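Local structure of glutathione transferase (Phanerochaete chrysosporium, 4F0C) at residues L78-I81 and V82-D86. The protein probably catalyses the conjugation or glutathione-dependent modification of small molecules in a wood-degrading fungus, and binds oxidized glutathione disulfide as a homodimer of GST fold. Residues are numbered along the deposited sequence; the frame is centred on the assembly and turned at random. Where two conformers were deposited one is given.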
loop_
_atom_site.group_PDB
_atom_site.type_symbol
_atom_site.label_atom_id
_atom_site.label_comp_id
_atom_site.label_asym_id
_atom_site.label_seq_id
_atom_site.Cartn_x
_atom_site.Cartn_y
_atom_site.Cartn_z
ATOM N N LEU A 78 2.684 -5.722 -10.930
ATOM C CA LEU A 78 3.841 -6.619 -10.796
ATOM C C LEU A 78 3.381 -8.053 -10.518
ATOM O O LEU A 78 3.894 -8.984 -11.131
ATOM C CB LEU A 78 4.813 -6.167 -9.694
ATOM C CG LEU A 78 5.449 -4.770 -9.833
ATOM C CD1 LEU A 78 6.280 -4.395 -8.575
ATOM C CD2 LEU A 78 6.325 -4.670 -11.112
ATOM N N LEU A 79 2.424 -8.215 -9.608
ATOM C CA LEU A 79 1.881 -9.533 -9.291
ATOM C C LEU A 79 1.212 -10.165 -10.494
ATOM O O LEU A 79 1.376 -11.359 -10.730
ATOM C CB LEU A 79 0.909 -9.439 -8.087
ATOM C CG LEU A 79 1.689 -9.270 -6.772
ATOM C CD1 LEU A 79 0.788 -8.660 -5.681
ATOM C CD2 LEU A 79 2.267 -10.648 -6.294
ATOM N N TYR A 80 0.433 -9.375 -11.232
ATOM C CA TYR A 80 -0.269 -9.866 -12.420
ATOM C C TYR A 80 0.762 -10.430 -13.405
ATOM O O TYR A 80 0.626 -11.553 -13.898
ATOM C CB TYR A 80 -1.055 -8.735 -13.111
ATOM C CG TYR A 80 -1.667 -9.133 -14.472
ATOM C CD1 TYR A 80 -2.882 -9.812 -14.547
ATOM C CD2 TYR A 80 -1.002 -8.824 -15.663
ATOM C CE1 TYR A 80 -3.440 -10.194 -15.795
ATOM C CE2 TYR A 80 -1.534 -9.215 -16.922
ATOM C CZ TYR A 80 -2.745 -9.882 -16.971
ATOM O OH TYR A 80 -3.277 -10.237 -18.195
ATOM N N ILE A 81 1.797 -9.649 -13.665
ATOM C CA ILE A 81 2.792 -10.058 -14.646
ATOM C C ILE A 81 3.504 -11.353 -14.235
ATOM O O ILE A 81 3.684 -12.271 -15.066
ATOM C CB ILE A 81 3.810 -8.944 -14.900
ATOM C CG1 ILE A 81 3.116 -7.768 -15.597
ATOM C CG2 ILE A 81 4.967 -9.472 -15.812
ATOM C CD1 ILE A 81 3.950 -6.497 -15.641
ATOM N N VAL A 82 3.925 -11.457 -12.973
ATOM C CA VAL A 82 4.617 -12.697 -12.584
ATOM C C VAL A 82 3.684 -13.906 -12.477
ATOM O O VAL A 82 4.106 -15.036 -12.772
ATOM C CB VAL A 82 5.508 -12.587 -11.308
ATOM C CG1 VAL A 82 6.636 -11.563 -11.533
ATOM C CG2 VAL A 82 4.676 -12.263 -10.048
ATOM N N GLU A 83 2.443 -13.707 -12.043
ATOM C CA GLU A 83 1.523 -14.837 -12.017
ATOM C C GLU A 83 1.326 -15.431 -13.417
ATOM O O GLU A 83 1.342 -16.659 -13.613
ATOM C CB GLU A 83 0.189 -14.431 -11.378
ATOM C CG GLU A 83 0.284 -14.369 -9.854
ATOM C CD GLU A 83 0.331 -15.761 -9.220
ATOM O OE1 GLU A 83 0.785 -15.883 -8.064
ATOM O OE2 GLU A 83 -0.095 -16.732 -9.878
ATOM N N LYS A 84 1.168 -14.564 -14.406
ATOM C CA LYS A 84 0.810 -15.059 -15.730
ATOM C C LYS A 84 1.982 -15.304 -16.668
ATOM O O LYS A 84 1.860 -16.091 -17.598
ATOM C CB LYS A 84 -0.215 -14.118 -16.404
ATOM C CG LYS A 84 -1.634 -14.332 -15.882
ATOM C CD LYS A 84 -2.720 -13.622 -16.721
ATOM C CE LYS A 84 -2.740 -13.994 -18.196
ATOM N NZ LYS A 84 -3.295 -15.347 -18.529
ATOM N N TYR A 85 3.103 -14.623 -16.436
ATOM C CA TYR A 85 4.194 -14.593 -17.411
ATOM C C TYR A 85 5.593 -14.805 -16.797
ATOM O O TYR A 85 6.611 -14.492 -17.428
ATOM C CB TYR A 85 4.175 -13.280 -18.207
ATOM C CG TYR A 85 2.839 -13.041 -18.904
ATOM C CD1 TYR A 85 2.445 -13.852 -19.976
ATOM C CD2 TYR A 85 1.958 -12.052 -18.450
ATOM C CE1 TYR A 85 1.226 -13.656 -20.601
ATOM C CE2 TYR A 85 0.735 -11.835 -19.080
ATOM C CZ TYR A 85 0.361 -12.664 -20.148
ATOM O OH TYR A 85 -0.852 -12.481 -20.808
ATOM N N ASP A 86 5.632 -15.406 -15.618
ATOM C CA ASP A 86 6.904 -15.833 -15.025
ATOM C C ASP A 86 6.818 -17.302 -14.593
ATOM O O ASP A 86 6.930 -17.620 -13.387
ATOM C CB ASP A 86 7.272 -14.897 -13.836
ATOM C CG ASP A 86 8.662 -15.193 -13.258
ATOM O OD1 ASP A 86 9.527 -15.744 -13.999
ATOM O OD2 ASP A 86 8.900 -14.829 -12.086
#
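Y80 and Y85, five residues apart on the last turns of helix 74-85, converge on one side: Y80 CE2 comes to 4.1 Å from Y85 CE2, reaching the Y85 ring at its edge. Y80 gets there because its CG lies anti to the backbone N (chi1 172°), which swings the ring outward with a modest lean toward the C-terminal end. Both hydroxyls end on one acceptor, D63 OD2. K84 crosses the Y80 ring at a slant, its CD 3.6 Å from Y80 CE1, and its charged end makes a cation-pi contact with Y66. In the thioredoxin-like N-terminal domain of the GST fold this helix follows the last strand, 69-72. Its inner side is the tight one: I81 packs against L24, L25 and L28 of helix 18-28, while V82, with CG2 3.5 Å from L79 O, touches I168. E83 marks the looser side: exposed and modelled in two conformers, it touches K99 of its own chain and F96 of the second subunit. Four i to i+4 bonds join 78-81 to 82-85; that from Y85 N to I81 O is short (2.8 Å) but bent to 135° at the hydrogen. Beyond it the D86 carboxylate binds K90 N through OD1, and F91 N and S92 OG through OD2.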